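Local coordinates for molybdopterin biosynthesis moeA protein (Pyrococcus horikoshii, PDB 1WU2), which probably inserts the metal into adenylated molybdopterin late in molybdenum or tungsten cofactor biosynthesis, at residues 54-59 and 114-119; 62-67 and 93-98; 76-81 and 126-131; 80-85 and 97-102; 88-93 and 106-111. One frame throughout, in Å; residues are numbered along the deposited sequence.

Contact 1: 54-59 and 114-119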
# COMPACT_ATOMS: atom_id res chain seq x y z
N ASP A 54 30.06 -21.89 8.54
CA ASP A 54 29.25 -23.11 8.61
C ASP A 54 28.93 -23.40 10.07
O ASP A 54 29.83 -23.50 10.89
CB ASP A 54 30.00 -24.32 8.02
CG ASP A 54 30.41 -24.13 6.57
OD1 ASP A 54 29.79 -23.31 5.86
OD2 ASP A 54 31.36 -24.75 6.05
N ARG A 55 27.64 -23.54 10.38
CA ARG A 55 27.18 -23.74 11.76
C ARG A 55 26.43 -25.05 11.91
O ARG A 55 25.80 -25.53 10.97
CB ARG A 55 26.21 -22.62 12.15
CG ARG A 55 26.78 -21.21 12.05
CD ARG A 55 26.75 -20.45 13.36
NE ARG A 55 26.33 -19.06 13.20
CZ ARG A 55 26.21 -18.20 14.20
NH1 ARG A 55 26.46 -18.58 15.45
NH2 ARG A 55 25.82 -16.96 13.94
N ALA A 56 26.49 -25.63 13.10
CA ALA A 56 25.62 -26.75 13.45
C ALA A 56 24.22 -26.19 13.67
O ALA A 56 24.04 -25.25 14.44
CB ALA A 56 26.13 -27.44 14.69
N ALA A 57 23.23 -26.77 12.99
CA ALA A 57 21.83 -26.35 13.13
C ALA A 57 21.15 -27.05 14.31
O ALA A 57 20.01 -26.75 14.64
CB ALA A 57 21.07 -26.64 11.84
N VAL A 58 21.87 -27.98 14.93
CA VAL A 58 21.33 -28.79 16.02
C VAL A 58 22.45 -29.21 16.98
O VAL A 58 23.63 -29.25 16.60
CB VAL A 58 20.61 -30.04 15.44
CG1 VAL A 58 21.61 -31.10 14.98
CG2 VAL A 58 19.63 -30.61 16.44
N ASP A 59 22.09 -29.51 18.22
CA ASP A 59 23.03 -30.11 19.17
C ASP A 59 23.26 -31.54 18.73
O ASP A 59 22.32 -32.34 18.72
CB ASP A 59 22.48 -30.11 20.60
CG ASP A 59 22.06 -28.73 21.08
OD1 ASP A 59 21.53 -28.63 22.20
OD2 ASP A 59 22.20 -27.70 20.40
N ASN A 114 31.62 -32.78 7.56
CA ASN A 114 30.70 -32.24 6.56
C ASN A 114 29.23 -32.52 6.89
O ASN A 114 28.35 -32.30 6.05
CB ASN A 114 31.06 -32.75 5.15
CG ASN A 114 30.86 -34.25 4.98
OD1 ASN A 114 30.64 -34.97 5.95
ND2 ASN A 114 30.93 -34.72 3.74
N ALA A 115 28.96 -32.99 8.11
CA ALA A 115 27.59 -33.24 8.56
C ALA A 115 27.47 -33.26 10.08
O ALA A 115 28.47 -33.40 10.79
CB ALA A 115 27.07 -34.55 7.97
N VAL A 116 26.25 -33.12 10.58
CA VAL A 116 25.95 -33.23 12.00
C VAL A 116 24.70 -34.08 12.22
O VAL A 116 23.68 -33.89 11.57
CB VAL A 116 25.76 -31.83 12.66
CG1 VAL A 116 25.50 -31.97 14.16
CG2 VAL A 116 26.97 -30.94 12.41
N ILE A 117 24.81 -35.03 13.15
CA ILE A 117 23.70 -35.92 13.50
C ILE A 117 23.14 -35.51 14.85
O ILE A 117 23.88 -35.25 15.79
CB ILE A 117 24.16 -37.42 13.53
CG1 ILE A 117 22.99 -38.35 13.87
CG2 ILE A 117 25.31 -37.65 14.53
CD1 ILE A 117 22.29 -38.93 12.67
N MSE A 118 21.81 -35.45 14.94
CA MSE A 118 21.13 -35.08 16.18
C MSE A 118 21.52 -36.02 17.32
O MSE A 118 21.70 -37.23 17.11
CB MSE A 118 19.62 -35.14 15.99
CG MSE A 118 19.08 -34.16 14.98
SE MSE A 118 17.15 -34.16 14.96
CE MSE A 118 16.84 -33.12 16.57
N GLN A 119 21.68 -35.45 18.51
CA GLN A 119 22.06 -36.20 19.72
C GLN A 119 21.18 -37.42 19.95
O GLN A 119 21.67 -38.52 20.21
CB GLN A 119 21.93 -35.29 20.94
CG GLN A 119 23.24 -34.91 21.60
CD GLN A 119 23.10 -33.70 22.51
OE1 GLN A 119 24.04 -32.93 22.66
NE2 GLN A 119 21.92 -33.53 23.10
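Val58 lays its two methyls on Val116 and Met118, which belong to strand 115-118, one margin of the mixed sheet in the outlying part of the N-terminal region; the strand opens with a classic beta bulge, Asn114 and Ala115 both facing Ile63. With chi1 at 76°, Val58 CG1 sits in the crowded position between its backbone N and carbonyl carbon, 4.1 Å from Val116 CG1, and the two valines lie flank to flank, pointing opposite ways. The second branch, CG2, meets the selenomethionine Met118, whose chain turns at its last torsion (chi3 77°) to carry CE back to within 3.8 Å of Val58 CG2, running roughly perpendicular to Val58. A beta-branched residue suits this place: CG1 wedges between Val116 CG1 and Met118 CG, and CG2 packs on Met118. Two residues earlier, Ala56 CB makes a looser contact, 4.3 Å from Val116 CG2. The polar tips look elsewhere: Asp59 OD2 bonds Thr105, and Gln119 OE1 bonds Lys102. Between these two residues the backbone makes the link, Gln119 N giving its hydrogen to Asp59 O over 3.2 Å, in the carbonyl plane and on a lone pair.

Contact 2: 62-67 and 93-98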
# COMPACT_ATOMS: atom_id res chain seq x y z
N ALA A 62 29.45 -33.81 14.99
CA ALA A 62 29.99 -33.53 13.67
C ALA A 62 30.75 -34.75 13.14
O ALA A 62 31.80 -35.11 13.66
CB ALA A 62 30.91 -32.31 13.73
N ILE A 63 30.20 -35.38 12.11
CA ILE A 63 30.76 -36.60 11.54
C ILE A 63 31.09 -36.42 10.07
O ILE A 63 30.95 -35.33 9.52
CB ILE A 63 29.76 -37.77 11.72
CG1 ILE A 63 28.46 -37.50 10.95
CG2 ILE A 63 29.46 -38.00 13.19
CD1 ILE A 63 27.61 -38.73 10.71
N ARG A 64 31.54 -37.50 9.44
CA ARG A 64 31.64 -37.57 7.99
C ARG A 64 30.38 -38.27 7.51
O ARG A 64 30.06 -39.36 7.97
CB ARG A 64 32.87 -38.37 7.56
CG ARG A 64 34.16 -38.01 8.28
CD ARG A 64 34.86 -36.82 7.69
NE ARG A 64 35.50 -37.16 6.41
CZ ARG A 64 36.81 -37.28 6.22
NH1 ARG A 64 37.68 -37.10 7.21
NH2 ARG A 64 37.27 -37.60 5.01
N ALA A 65 29.66 -37.63 6.59
CA ALA A 65 28.49 -38.24 5.96
C ALA A 65 28.89 -39.54 5.26
O ALA A 65 28.15 -40.52 5.30
CB ALA A 65 27.86 -37.27 4.97
N GLU A 66 30.07 -39.53 4.66
CA GLU A 66 30.59 -40.67 3.90
C GLU A 66 30.72 -41.94 4.74
O GLU A 66 30.55 -43.05 4.23
CB GLU A 66 31.97 -40.32 3.30
CG GLU A 66 31.93 -39.33 2.14
CD GLU A 66 31.69 -37.89 2.58
OE1 GLU A 66 32.37 -37.42 3.53
OE2 GLU A 66 30.82 -37.22 1.98
N ASP A 67 31.00 -41.78 6.03
CA ASP A 67 31.23 -42.90 6.94
C ASP A 67 29.98 -43.72 7.29
O ASP A 67 30.10 -44.78 7.89
CB ASP A 67 31.84 -42.39 8.26
CG ASP A 67 33.28 -41.95 8.10
OD1 ASP A 67 33.90 -42.26 7.06
OD2 ASP A 67 33.87 -41.28 8.96
N GLU A 93 40.27 -30.16 17.83
CA GLU A 93 40.63 -31.35 17.06
C GLU A 93 39.91 -31.40 15.71
O GLU A 93 38.87 -30.77 15.53
CB GLU A 93 40.33 -32.63 17.86
CG GLU A 93 41.57 -33.36 18.38
CD GLU A 93 42.05 -32.83 19.72
OE1 GLU A 93 42.18 -31.59 19.87
OE2 GLU A 93 42.30 -33.64 20.63
N GLU A 94 40.49 -32.15 14.77
CA GLU A 94 39.89 -32.36 13.45
C GLU A 94 39.09 -33.66 13.44
O GLU A 94 39.21 -34.48 14.36
CB GLU A 94 40.97 -32.42 12.37
CG GLU A 94 41.81 -31.16 12.22
CD GLU A 94 42.75 -31.22 11.03
OE1 GLU A 94 42.29 -31.54 9.91
OE2 GLU A 94 43.96 -30.95 11.20
N VAL A 95 38.30 -33.85 12.39
CA VAL A 95 37.48 -35.05 12.23
C VAL A 95 38.04 -35.87 11.08
O VAL A 95 38.11 -35.40 9.95
CB VAL A 95 36.01 -34.69 11.94
CG1 VAL A 95 35.18 -35.96 11.66
CG2 VAL A 95 35.41 -33.91 13.10
N THR A 96 38.45 -37.10 11.39
CA THR A 96 38.95 -38.04 10.39
C THR A 96 37.97 -39.21 10.29
O THR A 96 36.90 -39.17 10.91
CB THR A 96 40.39 -38.52 10.75
OG1 THR A 96 40.56 -38.59 12.17
CG2 THR A 96 41.43 -37.50 10.30
N THR A 97 38.32 -40.24 9.52
CA THR A 97 37.44 -41.40 9.33
C THR A 97 37.19 -42.14 10.65
O THR A 97 38.12 -42.41 11.41
CB THR A 97 38.04 -42.38 8.29
OG1 THR A 97 38.29 -41.68 7.07
CG2 THR A 97 37.04 -43.46 7.90
N GLY A 98 35.92 -42.44 10.91
CA GLY A 98 35.51 -43.15 12.11
C GLY A 98 35.45 -42.28 13.36
O GLY A 98 35.43 -42.81 14.47
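Just beyond strand 60-63 of the mixed sheet, where the chain passes into a 3-10 turn, Arg64 and Asp67 reach over to the irregular chain 93-98. Asp67 OD2 accepts the amide of Gly98, N to OD2 3.1 Å, in an almost straight bond of 170° that comes from above the carboxylate plane. A carboxylate suits this place because it can accept the backbone N-H of a loop residue just before strand 99-103, and Gly98 suits the other side because its positive phi favours glycine. Next to it, Thr97 CG2 packs 3.5 Å from Asp67 OD1. Asp67 N bonds Arg64 O at 3.2 Å, which closes the turn and presents the two side chains whose own bonds, to Val95 O and Gly98 N, hold the connection into strand 99-103. Arg64 bends at chi2 (-83°) and again at chi3, which brings NH1 round to Val95 O at 3.3 Å; the carbonyl lies at the guanidinium edge, and the bond is bent. On the way there, Arg64 CD passes 4.1 Å from Val95 CG1, the two side chains running in opposite directions. Replacing Arg64 by an alanine would probably leave Val95 O without this donor and uncover the CG1 methyl. The other methyl of Val95, CG2, rests 3.8 Å from Ala62 O. Inward, Val95 also touches Ile101, while its backbone bonds Lys111.

Contact 3: 76-81 and 126-131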
# COMPACT_ATOMS: atom_id res chain seq x y z
N PRO A 76 25.15 -51.24 12.62
CA PRO A 76 25.48 -49.95 13.24
C PRO A 76 26.94 -49.57 13.03
O PRO A 76 27.83 -50.29 13.48
CB PRO A 76 25.18 -50.18 14.73
CG PRO A 76 24.52 -51.52 14.83
CD PRO A 76 24.96 -52.30 13.64
N ILE A 77 27.18 -48.46 12.34
CA ILE A 77 28.53 -47.93 12.18
C ILE A 77 28.93 -47.26 13.50
O ILE A 77 28.20 -46.43 14.03
CB ILE A 77 28.61 -46.93 10.99
CG1 ILE A 77 28.93 -47.68 9.69
CG2 ILE A 77 29.68 -45.85 11.22
CD1 ILE A 77 27.77 -48.47 9.13
N GLU A 78 30.10 -47.65 14.02
CA GLU A 78 30.62 -47.08 15.25
C GLU A 78 31.57 -45.93 14.95
O GLU A 78 32.42 -46.04 14.07
CB GLU A 78 31.34 -48.16 16.07
CG GLU A 78 31.59 -47.77 17.52
CD GLU A 78 32.52 -48.74 18.23
OE1 GLU A 78 33.75 -48.53 18.18
OE2 GLU A 78 32.02 -49.71 18.84
N LEU A 79 31.40 -44.82 15.66
CA LEU A 79 32.33 -43.70 15.62
C LEU A 79 32.86 -43.42 17.03
O LEU A 79 32.26 -43.85 18.01
CB LEU A 79 31.66 -42.45 15.05
CG LEU A 79 30.92 -42.60 13.72
CD1 LEU A 79 30.11 -41.35 13.42
CD2 LEU A 79 31.89 -42.90 12.58
N THR A 80 33.98 -42.71 17.11
CA THR A 80 34.62 -42.40 18.39
C THR A 80 34.58 -40.89 18.64
O THR A 80 34.97 -40.10 17.78
CB THR A 80 36.07 -42.92 18.41
OG1 THR A 80 36.13 -44.26 17.91
CG2 THR A 80 36.60 -43.03 19.83
N VAL A 81 34.11 -40.51 19.82
CA VAL A 81 34.02 -39.11 20.22
C VAL A 81 35.35 -38.65 20.84
O VAL A 81 35.66 -39.00 21.99
CB VAL A 81 32.85 -38.88 21.22
CG1 VAL A 81 32.71 -37.40 21.56
CG2 VAL A 81 31.55 -39.43 20.64
N GLY A 126 29.18 -44.79 26.40
CA GLY A 126 30.52 -44.43 26.83
C GLY A 126 31.14 -43.33 25.99
O GLY A 126 30.69 -42.19 26.03
N ASP A 127 32.18 -43.68 25.23
CA ASP A 127 32.87 -42.74 24.34
C ASP A 127 32.58 -43.05 22.86
O ASP A 127 33.21 -42.49 21.97
CB ASP A 127 34.39 -42.76 24.60
CG ASP A 127 34.83 -41.74 25.64
OD1 ASP A 127 35.98 -41.84 26.11
OD2 ASP A 127 34.10 -40.81 26.06
N LYS A 128 31.62 -43.94 22.62
CA LYS A 128 31.23 -44.32 21.27
C LYS A 128 29.80 -43.86 20.98
O LYS A 128 28.98 -43.77 21.89
CB LYS A 128 31.33 -45.84 21.08
CG LYS A 128 32.50 -46.52 21.81
CD LYS A 128 33.83 -46.27 21.11
CE LYS A 128 35.01 -46.70 21.97
NZ LYS A 128 35.92 -45.56 22.28
N ILE A 129 29.53 -43.55 19.72
CA ILE A 129 28.16 -43.32 19.24
C ILE A 129 27.82 -44.31 18.14
O ILE A 129 28.71 -44.84 17.47
CB ILE A 129 27.96 -41.86 18.75
CG1 ILE A 129 29.01 -41.48 17.70
CG2 ILE A 129 27.99 -40.89 19.92
CD1 ILE A 129 28.62 -40.28 16.86
N TYR A 130 26.53 -44.56 17.97
CA TYR A 130 26.06 -45.54 16.98
C TYR A 130 25.01 -44.92 16.07
O TYR A 130 24.00 -44.40 16.53
CB TYR A 130 25.53 -46.78 17.69
CG TYR A 130 26.63 -47.54 18.40
CD1 TYR A 130 26.97 -47.24 19.71
CD2 TYR A 130 27.34 -48.53 17.74
CE1 TYR A 130 27.98 -47.92 20.36
CE2 TYR A 130 28.37 -49.22 18.39
CZ TYR A 130 28.68 -48.91 19.70
OH TYR A 130 29.69 -49.58 20.34
N VAL A 131 25.28 -44.99 14.77
CA VAL A 131 24.39 -44.42 13.76
C VAL A 131 23.72 -45.56 12.98
O VAL A 131 24.39 -46.45 12.45
CB VAL A 131 25.15 -43.45 12.81
CG1 VAL A 131 26.42 -44.08 12.24
CG2 VAL A 131 24.25 -42.97 11.69
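Ile129 and Leu79 form the apolar centre, crossing at a slant with Leu79 CB 3.9 Å from Ile129 CG1. The beta-branched chain of Ile129 serves two neighbours: CG1 and CD1 lie against Leu79, and CG2 comes 3.9 Å from Val81 CG2. On the same face, Ile77 and Val131 stand side by side, CB to CG1 3.8 Å. Branched aliphatic residues suit this face: Leu79, Val81 and Ile129 pack on Tyr61 and Ile63 of strand 60-63, Ile77 and Val131 on the loop residues Ala71 and Thr68. Leu79 and Ile129 exchange both backbone N-H groups, while Val81 N reaches Asp127 O in a bond of 173°; the pair at Ile77 and Val131 is weak. The other face carries polar and amphipathic side chains. Glu78 swings its CG away from its backbone N (chi1 -165°) and extends alongside Tyr130, its CG 3.6 Å from CE2. Carboxylate and ring stand 86° apart, and Tyr130 OH gives Glu78 OE2 a weak bond at 2.8 Å. Lys128 runs alongside Thr80, NZ 3.6 Å from Thr80 CG2, its ammonium too far from Glu78 for a salt bridge. Alternating hydrogen-bonded and non-hydrogen-bonded pairs mark 77-84 and 128-131 as antiparallel neighbours in the mixed sheet.

Contact 4: 80-85 and 97-102; sequences TVIEEV and TGKAIK
Strands 80-84 and 99-102 run parallel, at 48° to each other, bonded firmly at Thr80 N to Gly98 O (3.0 Å) and at Val85 N to Lys102 O (3.1 Å), while the three backbone bonds between these are weak. Between the pairs Val81 with Ala100 and Glu84 with Lys102 the first strand spends one residue more, and Ile82, with a psi of -20°, leads its side chain over the second strand. Its CG1 meets Ile101 CG1 at 3.8 Å, and its CG2 lies 3.7 Å from Lys99 CD, the aliphatic part of a lysine lying across it. Ile101 joins the apolar side chains: chi1 of -68° puts CG1 beside its backbone N, towards Ile82, and sends CG2 to Val85 CG2, 3.8 Å away. With an alanine in its place both contacts would go, probably opening a gap between Ile82 and Val85. On the opposite face, Lys102 CD lies 3.5 Å from Glu84 OE2; the carboxylate has its salt bridge with Arg124, and Lys102 NZ bonds Gln119. A water donates to Gly98 O and lies at a weak bonding distance from Thr80 OG1. Strand 99-103 is thereby held between 77-84, its parallel neighbour, and 60-63, its antiparallel one, while Val95 from the crossover connection lies against Ile101 and strand 128-131 flanks 77-84 on its far side.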
# COMPACT_ATOMS: atom_id res chain seq x y z
N THR A 80 33.98 -42.71 17.11
CA THR A 80 34.62 -42.40 18.39
C THR A 80 34.58 -40.89 18.64
O THR A 80 34.97 -40.10 17.78
CB THR A 80 36.07 -42.92 18.41
OG1 THR A 80 36.13 -44.26 17.91
CG2 THR A 80 36.60 -43.03 19.83
N VAL A 81 34.11 -40.51 19.82
CA VAL A 81 34.02 -39.11 20.22
C VAL A 81 35.35 -38.65 20.84
O VAL A 81 35.66 -39.00 21.99
CB VAL A 81 32.85 -38.88 21.22
CG1 VAL A 81 32.71 -37.40 21.56
CG2 VAL A 81 31.55 -39.43 20.64
N ILE A 82 36.11 -37.88 20.07
CA ILE A 82 37.42 -37.37 20.50
C ILE A 82 37.34 -36.03 21.24
O ILE A 82 38.27 -35.65 21.94
CB ILE A 82 38.37 -37.22 19.28
CG1 ILE A 82 37.92 -36.04 18.38
CG2 ILE A 82 38.49 -38.55 18.54
CD1 ILE A 82 38.25 -36.18 16.90
N GLU A 83 36.24 -35.30 21.06
CA GLU A 83 36.08 -33.99 21.69
C GLU A 83 34.62 -33.60 21.91
O GLU A 83 33.73 -34.03 21.18
CB GLU A 83 36.77 -32.90 20.85
CG GLU A 83 36.68 -31.50 21.45
CD GLU A 83 37.46 -30.46 20.68
OE1 GLU A 83 37.57 -30.58 19.45
OE2 GLU A 83 37.96 -29.51 21.33
N GLU A 84 34.40 -32.78 22.93
CA GLU A 84 33.13 -32.11 23.16
C GLU A 84 33.41 -30.62 23.31
O GLU A 84 34.05 -30.19 24.28
CB GLU A 84 32.44 -32.66 24.41
CG GLU A 84 32.29 -34.17 24.40
CD GLU A 84 31.34 -34.66 25.47
OE1 GLU A 84 31.22 -34.00 26.53
OE2 GLU A 84 30.71 -35.72 25.26
N VAL A 85 32.95 -29.83 22.34
CA VAL A 85 33.21 -28.40 22.30
C VAL A 85 32.24 -27.69 23.25
O VAL A 85 31.03 -27.79 23.06
CB VAL A 85 33.02 -27.84 20.86
CG1 VAL A 85 33.35 -26.35 20.80
CG2 VAL A 85 33.87 -28.62 19.86
N THR A 97 38.32 -40.24 9.52
CA THR A 97 37.44 -41.40 9.33
C THR A 97 37.19 -42.14 10.65
O THR A 97 38.12 -42.41 11.41
CB THR A 97 38.04 -42.38 8.29
OG1 THR A 97 38.29 -41.68 7.07
CG2 THR A 97 37.04 -43.46 7.90
N GLY A 98 35.92 -42.44 10.91
CA GLY A 98 35.51 -43.15 12.11
C GLY A 98 35.45 -42.28 13.36
O GLY A 98 35.43 -42.81 14.47
N LYS A 99 35.40 -40.96 13.18
CA LYS A 99 35.46 -40.02 14.30
C LYS A 99 34.23 -39.12 14.36
O LYS A 99 33.41 -39.10 13.44
CB LYS A 99 36.72 -39.15 14.20
CG LYS A 99 38.03 -39.92 14.02
CD LYS A 99 38.56 -40.45 15.34
CE LYS A 99 39.90 -41.16 15.16
NZ LYS A 99 39.86 -42.57 15.64
N ALA A 100 34.11 -38.38 15.46
CA ALA A 100 32.97 -37.51 15.71
C ALA A 100 33.29 -36.50 16.82
O ALA A 100 34.04 -36.81 17.74
CB ALA A 100 31.74 -38.33 16.08
N ILE A 101 32.72 -35.30 16.72
CA ILE A 101 32.96 -34.25 17.71
C ILE A 101 31.63 -33.64 18.16
O ILE A 101 30.98 -32.96 17.39
CB ILE A 101 33.88 -33.15 17.13
CG1 ILE A 101 35.29 -33.70 16.91
CG2 ILE A 101 33.93 -31.92 18.05
CD1 ILE A 101 36.22 -32.76 16.17
N LYS A 102 31.25 -33.89 19.41
CA LYS A 102 30.05 -33.29 19.98
C LYS A 102 30.08 -31.76 19.87
O LYS A 102 31.03 -31.12 20.32
CB LYS A 102 29.89 -33.69 21.45
CG LYS A 102 28.49 -33.44 22.01
CD LYS A 102 28.32 -34.10 23.37
CE LYS A 102 26.85 -34.33 23.71
NZ LYS A 102 26.17 -33.05 24.05
O HOH W 1 36.86 -45.59 14.76

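Contact 5: 88-93 and 106-111; sequences GNVAKE and GTRIPK
One face of the Arg108 guanidinium is occupied by Val90, whose CG2 stands 4.2 Å above the plane and offset towards its rim. The neighbouring methyl, CG1, comes close to the end of the group, 3.4 Å from Arg108 NH1. Arg108 extends along chi1 and chi2 and bends at chi3 (-78°), which sets its flat end against the valine; the two side chains meet at a slant. The pyrrolidine ring of Pro110 has Ala91 CB 3.7 Å from its CG, a small methyl against a rigid ring. Both segments are loops, the first part of the crossover between strands 77-84 and 99-103, the second the link from 99-103 to 115-118, and their touching parts run in nearly the same direction, 16° apart. No direct hydrogen bond joins them; water does the work. One water donates to Asn89 O at 2.9 Å and accepts from Arg108 N. Another has both its hydrogens spent on the first loop, donating to Ala91 O and Glu93 O, and takes the N-H of Lys111 at 3.3 Å from the second. Thr107 turns its methyl CG2 to Asn89 O, 3.6 Å away, and keeps OG1 for Leu104 O. Beyond the contact, Glu83 takes the amides of Lys92 and Glu93 with its two carboxylate oxygens, and Thr107 and Ile109 bond the backbones of Ala56 and Asp54.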
# COMPACT_ATOMS: atom_id res chain seq x y z
N GLY A 88 29.96 -21.75 22.85
CA GLY A 88 30.64 -20.59 22.30
C GLY A 88 32.12 -20.78 21.98
O GLY A 88 32.84 -19.80 21.79
N ASN A 89 32.57 -22.04 21.92
CA ASN A 89 33.96 -22.36 21.64
C ASN A 89 34.11 -22.92 20.22
O ASN A 89 33.11 -23.09 19.51
CB ASN A 89 34.49 -23.39 22.66
CG ASN A 89 35.17 -22.74 23.86
OD1 ASN A 89 36.17 -23.24 24.37
ND2 ASN A 89 34.61 -21.63 24.33
N VAL A 90 35.35 -23.18 19.82
CA VAL A 90 35.66 -23.83 18.55
C VAL A 90 36.40 -25.14 18.83
O VAL A 90 37.13 -25.25 19.82
CB VAL A 90 36.53 -22.92 17.66
CG1 VAL A 90 36.84 -23.59 16.33
CG2 VAL A 90 35.84 -21.58 17.43
N ALA A 91 36.21 -26.13 17.96
CA ALA A 91 36.85 -27.43 18.10
C ALA A 91 38.36 -27.35 17.91
O ALA A 91 38.84 -26.80 16.91
CB ALA A 91 36.26 -28.43 17.11
N LYS A 92 39.11 -27.89 18.87
CA LYS A 92 40.56 -27.95 18.79
C LYS A 92 41.02 -29.06 17.85
O LYS A 92 42.03 -28.92 17.17
CB LYS A 92 41.18 -28.17 20.18
CG LYS A 92 40.64 -27.26 21.29
CD LYS A 92 40.81 -25.78 20.97
CE LYS A 92 40.60 -24.92 22.21
NZ LYS A 92 41.89 -24.56 22.88
N GLU A 93 40.27 -30.16 17.83
CA GLU A 93 40.63 -31.35 17.06
C GLU A 93 39.91 -31.40 15.71
O GLU A 93 38.87 -30.77 15.53
CB GLU A 93 40.33 -32.63 17.86
CG GLU A 93 41.57 -33.36 18.38
CD GLU A 93 42.05 -32.83 19.72
OE1 GLU A 93 42.18 -31.59 19.87
OE2 GLU A 93 42.30 -33.64 20.63
N GLY A 106 24.93 -23.56 16.68
CA GLY A 106 25.71 -22.34 16.55
C GLY A 106 27.20 -22.58 16.41
O GLY A 106 27.92 -21.74 15.87
N THR A 107 27.68 -23.73 16.90
CA THR A 107 29.11 -24.04 16.88
C THR A 107 29.61 -24.24 15.46
O THR A 107 28.95 -24.87 14.64
CB THR A 107 29.40 -25.31 17.71
OG1 THR A 107 28.82 -25.19 19.01
CG2 THR A 107 30.89 -25.46 17.98
N ARG A 108 30.79 -23.70 15.17
CA ARG A 108 31.41 -23.83 13.86
C ARG A 108 31.73 -25.30 13.60
O ARG A 108 32.27 -25.98 14.46
CB ARG A 108 32.69 -23.00 13.78
CG ARG A 108 33.28 -22.92 12.38
CD ARG A 108 34.78 -22.75 12.37
NE ARG A 108 35.16 -21.38 12.67
CZ ARG A 108 36.33 -21.00 13.19
NH1 ARG A 108 37.28 -21.89 13.47
NH2 ARG A 108 36.55 -19.71 13.41
N ILE A 109 31.38 -25.78 12.41
CA ILE A 109 31.64 -27.16 12.05
C ILE A 109 33.15 -27.37 12.05
O ILE A 109 33.88 -26.65 11.37
CB ILE A 109 31.05 -27.50 10.65
CG1 ILE A 109 29.53 -27.28 10.62
CG2 ILE A 109 31.38 -28.94 10.26
CD1 ILE A 109 28.76 -27.96 11.73
N PRO A 110 33.64 -28.33 12.84
CA PRO A 110 35.07 -28.61 12.89
C PRO A 110 35.65 -28.94 11.52
O PRO A 110 34.93 -29.44 10.65
CB PRO A 110 35.16 -29.84 13.80
CG PRO A 110 33.94 -29.80 14.63
CD PRO A 110 32.88 -29.19 13.77
N LYS A 111 36.93 -28.64 11.33
CA LYS A 111 37.68 -29.14 10.18
C LYS A 111 37.48 -30.66 10.10
O LYS A 111 37.49 -31.34 11.13
CB LYS A 111 39.16 -28.81 10.33
CG LYS A 111 39.90 -28.58 9.02
CD LYS A 111 41.32 -28.09 9.29
CE LYS A 111 41.98 -27.50 8.05
NZ LYS A 111 43.46 -27.46 8.18
O HOH W 2 31.78 -21.67 17.35
O HOH W 3 38.33 -28.16 14.23

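Contact 1 closes the widest loop, from 54-59 to 114-119, and contacts 2, 4 and 5 nest inside it; contact 3, starting later and ending at 126-131, crosses contact 1. Next along the chain, 62-67 opens contact 2, which crosses contacts 3 and 5 and ends on residues shared with contact 4. Strand 77-84 starts contacts 3 and 4 together, placing it between 128-131 and 99-103. Contact 5 nests within contact 3 and crosses contact 4, joining the loops at one end of the sheet. Strands 60-63 and 115-118 tie contact 1 to contact 2, and Lys102 with Gln119 joins contact 4 to contact 1. All lie in the outlying part of the N-terminal region.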